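Local structure of maternal protein tudor (Drosophila melanogaster, 3NTK) at residues A[8-11]-A[17-20]; A[22-27]-A[107-112]. The protein is required for germ cell formation, probably acts in the piRNA pathway, and through its last extended Tudor domain, the piece described here, recognises methylarginine-bearing Aubergine. All blocks are in the same frame, centred on the assembly; numbering follows the deposited sequence.

Interaction 1. Residues A[8-11]-A[17-20]; sequences VVQF and FYVQ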
ATOM      1  N   VAL A   8      -4.150   2.831  -7.290  1.00 24.71           N
ATOM      2  CA  VAL A   8      -4.609   1.899  -6.266  1.00 25.79           C
ATOM      3  C   VAL A   8      -3.727   0.657  -6.383  1.00 26.92           C
ATOM      4  O   VAL A   8      -3.657   0.041  -7.444  1.00 28.29           O
ATOM      5  CB  VAL A   8      -6.089   1.515  -6.490  1.00 24.27           C
ATOM      6  CG1 VAL A   8      -6.534   0.499  -5.447  1.00 24.83           C
ATOM      7  CG2 VAL A   8      -6.962   2.763  -6.417  1.00 24.68           C
ATOM      8  N   VAL A   9      -3.049   0.290  -5.301  1.00 26.38           N
ATOM      9  CA  VAL A   9      -2.165  -0.869  -5.336  1.00 25.80           C
ATOM     10  C   VAL A   9      -2.750  -2.109  -4.679  1.00 28.03           C
ATOM     11  O   VAL A   9      -2.284  -3.227  -4.923  1.00 28.51           O
ATOM     12  CB  VAL A   9      -0.796  -0.553  -4.678  1.00 25.15           C
ATOM     13  CG1 VAL A   9      -0.076   0.517  -5.485  1.00 24.44           C
ATOM     14  CG2 VAL A   9      -0.994  -0.091  -3.231  1.00 25.94           C
ATOM     15  N   GLN A  10      -3.764  -1.911  -3.846  1.00 26.11           N
ATOM     16  CA  GLN A  10      -4.421  -3.014  -3.159  1.00 28.14           C
ATOM     17  C   GLN A  10      -5.865  -2.594  -2.911  1.00 28.20           C
ATOM     18  O   GLN A  10      -6.113  -1.498  -2.417  1.00 26.43           O
ATOM     19  CB  GLN A  10      -3.723  -3.291  -1.828  1.00 31.78           C
ATOM     20  CG  GLN A  10      -4.165  -4.566  -1.144  1.00 36.53           C
ATOM     21  CD  GLN A  10      -3.566  -5.804  -1.784  1.00 41.60           C
ATOM     22  OE1 GLN A  10      -3.903  -6.932  -1.415  1.00 45.36           O
ATOM     23  NE2 GLN A  10      -2.667  -5.601  -2.745  1.00 42.30           N
ATOM     24  N   PHE A  11      -6.820  -3.454  -3.247  1.00 27.53           N
ATOM     25  CA  PHE A  11      -8.222  -3.102  -3.050  1.00 27.94           C
ATOM     26  C   PHE A  11      -9.060  -4.265  -2.530  1.00 30.39           C
ATOM     27  O   PHE A  11      -9.442  -5.155  -3.285  1.00 31.31           O
ATOM     28  CB  PHE A  11      -8.805  -2.573  -4.365  1.00 28.99           C
ATOM     29  CG  PHE A  11     -10.145  -1.903  -4.218  1.00 28.21           C
ATOM     30  CD1 PHE A  11     -11.324  -2.636  -4.324  1.00 29.80           C
ATOM     31  CD2 PHE A  11     -10.225  -0.534  -3.967  1.00 27.71           C
ATOM     32  CE1 PHE A  11     -12.568  -2.010  -4.183  1.00 28.64           C
ATOM     33  CE2 PHE A  11     -11.460   0.098  -3.825  1.00 28.44           C
ATOM     34  CZ  PHE A  11     -12.632  -0.643  -3.934  1.00 29.36           C
ATOM     35  N   PHE A  17      -8.603  -0.042   1.268  1.00 23.44           N
ATOM     36  CA  PHE A  17      -7.736  -0.177   0.112  1.00 22.65           C
ATOM     37  C   PHE A  17      -6.465   0.649   0.308  1.00 21.48           C
ATOM     38  O   PHE A  17      -6.380   1.469   1.227  1.00 21.99           O
ATOM     39  CB  PHE A  17      -8.461   0.210  -1.188  1.00 23.15           C
ATOM     40  CG  PHE A  17      -8.955   1.628  -1.238  1.00 22.63           C
ATOM     41  CD1 PHE A  17     -10.166   1.985  -0.652  1.00 24.11           C
ATOM     42  CD2 PHE A  17      -8.234   2.602  -1.925  1.00 23.25           C
ATOM     43  CE1 PHE A  17     -10.654   3.294  -0.753  1.00 25.09           C
ATOM     44  CE2 PHE A  17      -8.713   3.911  -2.030  1.00 24.87           C
ATOM     45  CZ  PHE A  17      -9.925   4.255  -1.445  1.00 24.51           C
ATOM     46  N   TYR A  18      -5.467   0.401  -0.530  1.00 20.41           N
ATOM     47  CA  TYR A  18      -4.199   1.116  -0.443  1.00 19.55           C
ATOM     48  C   TYR A  18      -3.860   1.827  -1.742  1.00 20.99           C
ATOM     49  O   TYR A  18      -4.125   1.310  -2.830  1.00 20.41           O
ATOM     50  CB  TYR A  18      -3.059   0.151  -0.110  1.00 19.99           C
ATOM     51  CG  TYR A  18      -3.111  -0.404   1.292  1.00 19.36           C
ATOM     52  CD1 TYR A  18      -3.947  -1.478   1.614  1.00 21.21           C
ATOM     53  CD2 TYR A  18      -2.323   0.150   2.302  1.00 22.04           C
ATOM     54  CE1 TYR A  18      -3.991  -1.988   2.916  1.00 23.45           C
ATOM     55  CE2 TYR A  18      -2.357  -0.349   3.599  1.00 21.83           C
ATOM     56  CZ  TYR A  18      -3.190  -1.414   3.901  1.00 23.80           C
ATOM     57  OH  TYR A  18      -3.214  -1.890   5.194  1.00 26.38           O
ATOM     58  N   VAL A  19      -3.247   2.999  -1.619  1.00 21.29           N
ATOM     59  CA  VAL A  19      -2.856   3.781  -2.778  1.00 22.20           C
ATOM     60  C   VAL A  19      -1.427   4.285  -2.661  1.00 23.91           C
ATOM     61  O   VAL A  19      -0.840   4.300  -1.577  1.00 23.90           O
ATOM     62  CB  VAL A  19      -3.766   5.014  -2.962  1.00 20.02           C
ATOM     63  CG1 VAL A  19      -5.220   4.579  -3.030  1.00 19.25           C
ATOM     64  CG2 VAL A  19      -3.550   6.010  -1.823  1.00 20.70           C
ATOM     65  N   GLN A  20      -0.875   4.680  -3.799  1.00 23.12           N
ATOM     66  CA  GLN A  20       0.457   5.252  -3.858  1.00 24.77           C
ATOM     67  C   GLN A  20       0.218   6.602  -4.514  1.00 25.28           C
ATOM     68  O   GLN A  20      -0.188   6.676  -5.676  1.00 23.92           O
ATOM     69  CB  GLN A  20       1.401   4.395  -4.712  1.00 24.45           C
ATOM     70  CG  GLN A  20       1.990   3.188  -3.971  1.00 26.53           C
ATOM     71  CD  GLN A  20       2.956   2.368  -4.823  1.00 27.87           C
ATOM     72  OE1 GLN A  20       3.664   1.493  -4.315  1.00 28.74           O
ATOM     73  NE2 GLN A  20       2.981   2.640  -6.123  1.00 25.38           N
TER
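Val-9 and Gln-10 both turn their backbone N-H groups to the carbonyl of Tyr-18, and this double donation identifies a classic beta bulge in the 8-11 strand. Val-9 N reaches Tyr-18 O at 2.9 Å, whereas the bond from Gln-10 N to the same oxygen is weak at 3.4 Å. In return, Tyr-18 N donates to Gln-10 O over 2.8 Å in a nearly straight bond, with 169° at the hydrogen. The register therefore slips by one: Val-8 pairs with Val-19, but Gln-10 pairs with Tyr-18 and Phe-11 with Phe-17. Val-9, the extra residue of the bulge, lays its CG2 against Tyr-18 CB at 3.8 Å.

Beyond the bulge, Phe-11 and Phe-17 lie on the same face as Val-8 and Val-19. Phe-17 CB comes within 3.4 Å of Phe-11 CD2, and the two rings meet obliquely, their planes 37° apart. On the other face Gln-10 and Tyr-18 run side by side; the bend at chi2 (76°) folds the Gln-10 amide back, so that Gln-10 NE2 donates to Val-9 O at 3.2 Å.

Around this hairpin, helix 120-131 covers Val-8 and Phe-11 through Ile-130, with Gln-127 also touching Phe-11. Strand 109-113 flanks the 17-20 strand, pairing through the backbones of Cys-111 and Arg-109, while the Tyr-18 ring meets that of His-81.

Interaction 2. Residues A[22-27]-A[107-112]; sequences ESDVPA and YSRHCE
Asp-24 OD2 is gripped by the guanidinium of Arg-109 and by two waters. Arg-109 NH2 donates to Asp-24 OD2 at 2.9 Å, arriving on the syn side, 22° out of the carboxylate plane; Arg-109 NE adds a weak bond to the same oxygen. The carboxylate and guanidinium planes are 40° apart, and Asp-24 OD1 stays 3.7 Å from Arg-109 NH2, so a single oxygen carries the salt bridge. One water donates to Asp-24 OD2 at 2.7 Å and also to Tyr-107 O at 2.8 Å, tying the acid to the backbone ahead of the strand. A second water donates to Asp-24 OD2 and weakly accepts from Arg-109 NE. This concentration of donors would probably stabilise the ionised acid.

The Arg-109 chain is extended from CG to NE, which carries its guanidinium across to the turn leading into helix 25-38. There Asp-24 CB also lies against Tyr-107 CD1 at 3.9 Å. Ala-27 CB, on the helix, packs 3.5 Å from Tyr-107 CZ, and the Ala-27 carbonyl carbon sits over one ring face, offset toward the rim. A third water links Ala-27 O with Tyr-107 OH.

Leu-28 and Met-31 continue the cover of Tyr-107. The contact thus ties helix 25-38, which connects the two halves as in other extended Tudor domains, to Arg-109 and Tyr-107 of the SN-like OB-fold, near its junction with the Tudor core.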
ATOM      1  N   GLU A  22       0.861  10.087  -6.317  1.00 28.26           N
ATOM      2  CA  GLU A  22       1.752  10.526  -7.380  1.00 30.56           C
ATOM      3  C   GLU A  22       2.893  11.352  -6.790  1.00 30.50           C
ATOM      4  O   GLU A  22       4.034  11.267  -7.240  1.00 31.90           O
ATOM      5  CB  GLU A  22       0.963  11.366  -8.389  1.00 32.41           C
ATOM      6  CG  GLU A  22       1.741  11.814  -9.615  1.00 36.72           C
ATOM      7  CD  GLU A  22       0.882  12.632 -10.565  1.00 38.63           C
ATOM      8  OE1 GLU A  22       0.409  13.716 -10.160  1.00 40.52           O
ATOM      9  OE2 GLU A  22       0.669  12.187 -11.713  1.00 42.39           O
ATOM     10  N   SER A  23       2.577  12.148  -5.777  1.00 30.71           N
ATOM     11  CA  SER A  23       3.577  12.994  -5.132  1.00 31.81           C
ATOM     12  C   SER A  23       4.694  12.195  -4.451  1.00 31.84           C
ATOM     13  O   SER A  23       5.820  12.678  -4.336  1.00 32.76           O
ATOM     14  CB  SER A  23       2.904  13.911  -4.106  1.00 32.44           C
ATOM     15  OG  SER A  23       2.338  13.169  -3.036  1.00 33.92           O
ATOM     16  N   ASP A  24       4.392  10.980  -3.999  1.00 30.23           N
ATOM     17  CA  ASP A  24       5.396  10.152  -3.328  1.00 29.81           C
ATOM     18  C   ASP A  24       6.193   9.243  -4.265  1.00 29.88           C
ATOM     19  O   ASP A  24       7.145   8.588  -3.832  1.00 27.87           O
ATOM     20  CB  ASP A  24       4.747   9.271  -2.250  1.00 29.95           C
ATOM     21  CG  ASP A  24       4.175  10.070  -1.095  1.00 34.06           C
ATOM     22  OD1 ASP A  24       4.617  11.218  -0.880  1.00 34.08           O
ATOM     23  OD2 ASP A  24       3.292   9.530  -0.387  1.00 33.12           O
ATOM     24  N   VAL A  25       5.815   9.197  -5.540  1.00 29.55           N
ATOM     25  CA  VAL A  25       6.507   8.332  -6.492  1.00 31.73           C
ATOM     26  C   VAL A  25       8.016   8.566  -6.559  1.00 32.23           C
ATOM     27  O   VAL A  25       8.792   7.614  -6.505  1.00 32.67           O
ATOM     28  CB  VAL A  25       5.889   8.454  -7.911  1.00 34.34           C
ATOM     29  CG1 VAL A  25       6.717   7.665  -8.919  1.00 34.94           C
ATOM     30  CG2 VAL A  25       4.460   7.928  -7.892  1.00 34.56           C
ATOM     31  N   PRO A  26       8.457   9.831  -6.674  1.00 33.14           N
ATOM     32  CA  PRO A  26       9.902  10.088  -6.737  1.00 32.71           C
ATOM     33  C   PRO A  26      10.640   9.498  -5.537  1.00 32.61           C
ATOM     34  O   PRO A  26      11.653   8.813  -5.695  1.00 33.52           O
ATOM     35  CB  PRO A  26       9.981  11.614  -6.762  1.00 34.46           C
ATOM     36  CG  PRO A  26       8.699  12.001  -7.462  1.00 34.28           C
ATOM     37  CD  PRO A  26       7.695  11.087  -6.804  1.00 33.43           C
ATOM     38  N   ALA A  27      10.130   9.772  -4.339  1.00 30.10           N
ATOM     39  CA  ALA A  27      10.742   9.267  -3.113  1.00 30.13           C
ATOM     40  C   ALA A  27      10.738   7.742  -3.096  1.00 28.05           C
ATOM     41  O   ALA A  27      11.717   7.113  -2.692  1.00 26.94           O
ATOM     42  CB  ALA A  27      10.006   9.815  -1.893  1.00 28.36           C
ATOM     43  N   TYR A 107       5.341   4.456   1.853  1.00 24.14           N
ATOM     44  CA  TYR A 107       4.927   5.058   0.594  1.00 25.36           C
ATOM     45  C   TYR A 107       3.610   4.559   0.008  1.00 23.98           C
ATOM     46  O   TYR A 107       3.240   4.936  -1.102  1.00 25.43           O
ATOM     47  CB  TYR A 107       6.058   4.975  -0.434  1.00 27.15           C
ATOM     48  CG  TYR A 107       7.211   5.883  -0.070  1.00 29.14           C
ATOM     49  CD1 TYR A 107       7.004   7.246   0.141  1.00 31.51           C
ATOM     50  CD2 TYR A 107       8.497   5.378   0.104  1.00 29.81           C
ATOM     51  CE1 TYR A 107       8.048   8.085   0.520  1.00 33.99           C
ATOM     52  CE2 TYR A 107       9.550   6.210   0.482  1.00 32.14           C
ATOM     53  CZ  TYR A 107       9.316   7.562   0.689  1.00 34.32           C
ATOM     54  OH  TYR A 107      10.347   8.392   1.069  1.00 37.89           O
ATOM     55  N   SER A 108       2.917   3.702   0.749  1.00 22.33           N
ATOM     56  CA  SER A 108       1.586   3.253   0.345  1.00 23.48           C
ATOM     57  C   SER A 108       0.718   3.794   1.482  1.00 24.01           C
ATOM     58  O   SER A 108       1.174   3.886   2.632  1.00 24.71           O
ATOM     59  CB  SER A 108       1.478   1.720   0.255  1.00 22.73           C
ATOM     60  OG  SER A 108       1.452   1.098   1.526  1.00 26.18           O
ATOM     61  N   ARG A 109      -0.510   4.184   1.170  1.00 21.17           N
ATOM     62  CA  ARG A 109      -1.396   4.728   2.190  1.00 23.54           C
ATOM     63  C   ARG A 109      -2.696   3.969   2.276  1.00 23.00           C
ATOM     64  O   ARG A 109      -3.316   3.672   1.256  1.00 21.48           O
ATOM     65  CB  ARG A 109      -1.705   6.189   1.893  1.00 24.47           C
ATOM     66  CG  ARG A 109      -0.476   7.033   1.754  1.00 28.54           C
ATOM     67  CD  ARG A 109      -0.833   8.488   1.606  1.00 28.93           C
ATOM     68  NE  ARG A 109       0.355   9.281   1.323  1.00 30.36           N
ATOM     69  CZ  ARG A 109       0.385  10.607   1.351  1.00 31.32           C
ATOM     70  NH1 ARG A 109      -0.714  11.287   1.654  1.00 30.08           N
ATOM     71  NH2 ARG A 109       1.510  11.246   1.070  1.00 31.93           N
ATOM     72  N   HIS A 110      -3.102   3.644   3.498  1.00 20.94           N
ATOM     73  CA  HIS A 110      -4.356   2.951   3.695  1.00 20.84           C
ATOM     74  C   HIS A 110      -5.465   3.999   3.630  1.00 20.69           C
ATOM     75  O   HIS A 110      -5.337   5.095   4.197  1.00 20.74           O
ATOM     76  CB  HIS A 110      -4.389   2.241   5.052  1.00 22.29           C
ATOM     77  CG  HIS A 110      -5.625   1.426   5.265  1.00 25.82           C
ATOM     78  ND1 HIS A 110      -6.551   1.721   6.244  1.00 27.32           N
ATOM     79  CD2 HIS A 110      -6.116   0.356   4.593  1.00 24.57           C
ATOM     80  CE1 HIS A 110      -7.558   0.867   6.165  1.00 26.92           C
ATOM     81  NE2 HIS A 110      -7.319   0.030   5.173  1.00 27.13           N
ATOM     82  N   CYS A 111      -6.547   3.651   2.940  1.00 20.98           N
ATOM     83  CA  CYS A 111      -7.697   4.537   2.768  1.00 21.10           C
ATOM     84  C   CYS A 111      -9.005   3.793   2.946  1.00 22.37           C
ATOM     85  O   CYS A 111      -9.065   2.573   2.797  1.00 22.81           O
ATOM     86  CB  CYS A 111      -7.739   5.118   1.350  1.00 22.33           C
ATOM     87  SG  CYS A 111      -6.327   6.057   0.803  1.00 26.85           S
ATOM     88  N   GLU A 112     -10.059   4.547   3.249  1.00 23.02           N
ATOM     89  CA  GLU A 112     -11.396   3.983   3.357  1.00 24.43           C
ATOM     90  C   GLU A 112     -12.325   5.055   2.809  1.00 24.97           C
ATOM     91  O   GLU A 112     -12.163   6.239   3.099  1.00 23.00           O
ATOM     92  CB  GLU A 112     -11.769   3.606   4.799  1.00 27.90           C
ATOM     93  CG  GLU A 112     -11.894   4.727   5.807  1.00 32.96           C
ATOM     94  CD  GLU A 112     -12.432   4.224   7.147  1.00 36.60           C
ATOM     95  OE1 GLU A 112     -11.893   3.218   7.662  1.00 39.15           O
ATOM     96  OE2 GLU A 112     -13.386   4.826   7.697  1.00 33.58           O
TER
HETATM   97  O   HOH W   1       1.787   7.368  -1.147  1.00 23.29           O
HETATM   98  O   HOH W   2       3.311   8.352   2.295  1.00 27.55           O
HETATM   99  O   HOH W   3      12.832   7.664  -0.025  1.00 34.20           O

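Strand 16-21 is the common element: it forms half of the hairpin in interaction 1, runs on into helix 25-38 of interaction 2, and pairs in the same sheet with strand 109-113. Two probable backbone hydrogen bonds stitch the contacts together, Arg-109 N to Val-19 O and Cys-111 N to Phe-17 O, each 2.8 Å. Next to them Tyr-18 CZ packs 3.5 Å from His-110 CD2. The centres lie about 9 Å apart. Arg-109 serves both contacts, its backbone N meeting strand 16-21 while its side chain turns to 22-27. Interaction 1 is partly buried, whereas interaction 2 is a water-bridged contact at the surface.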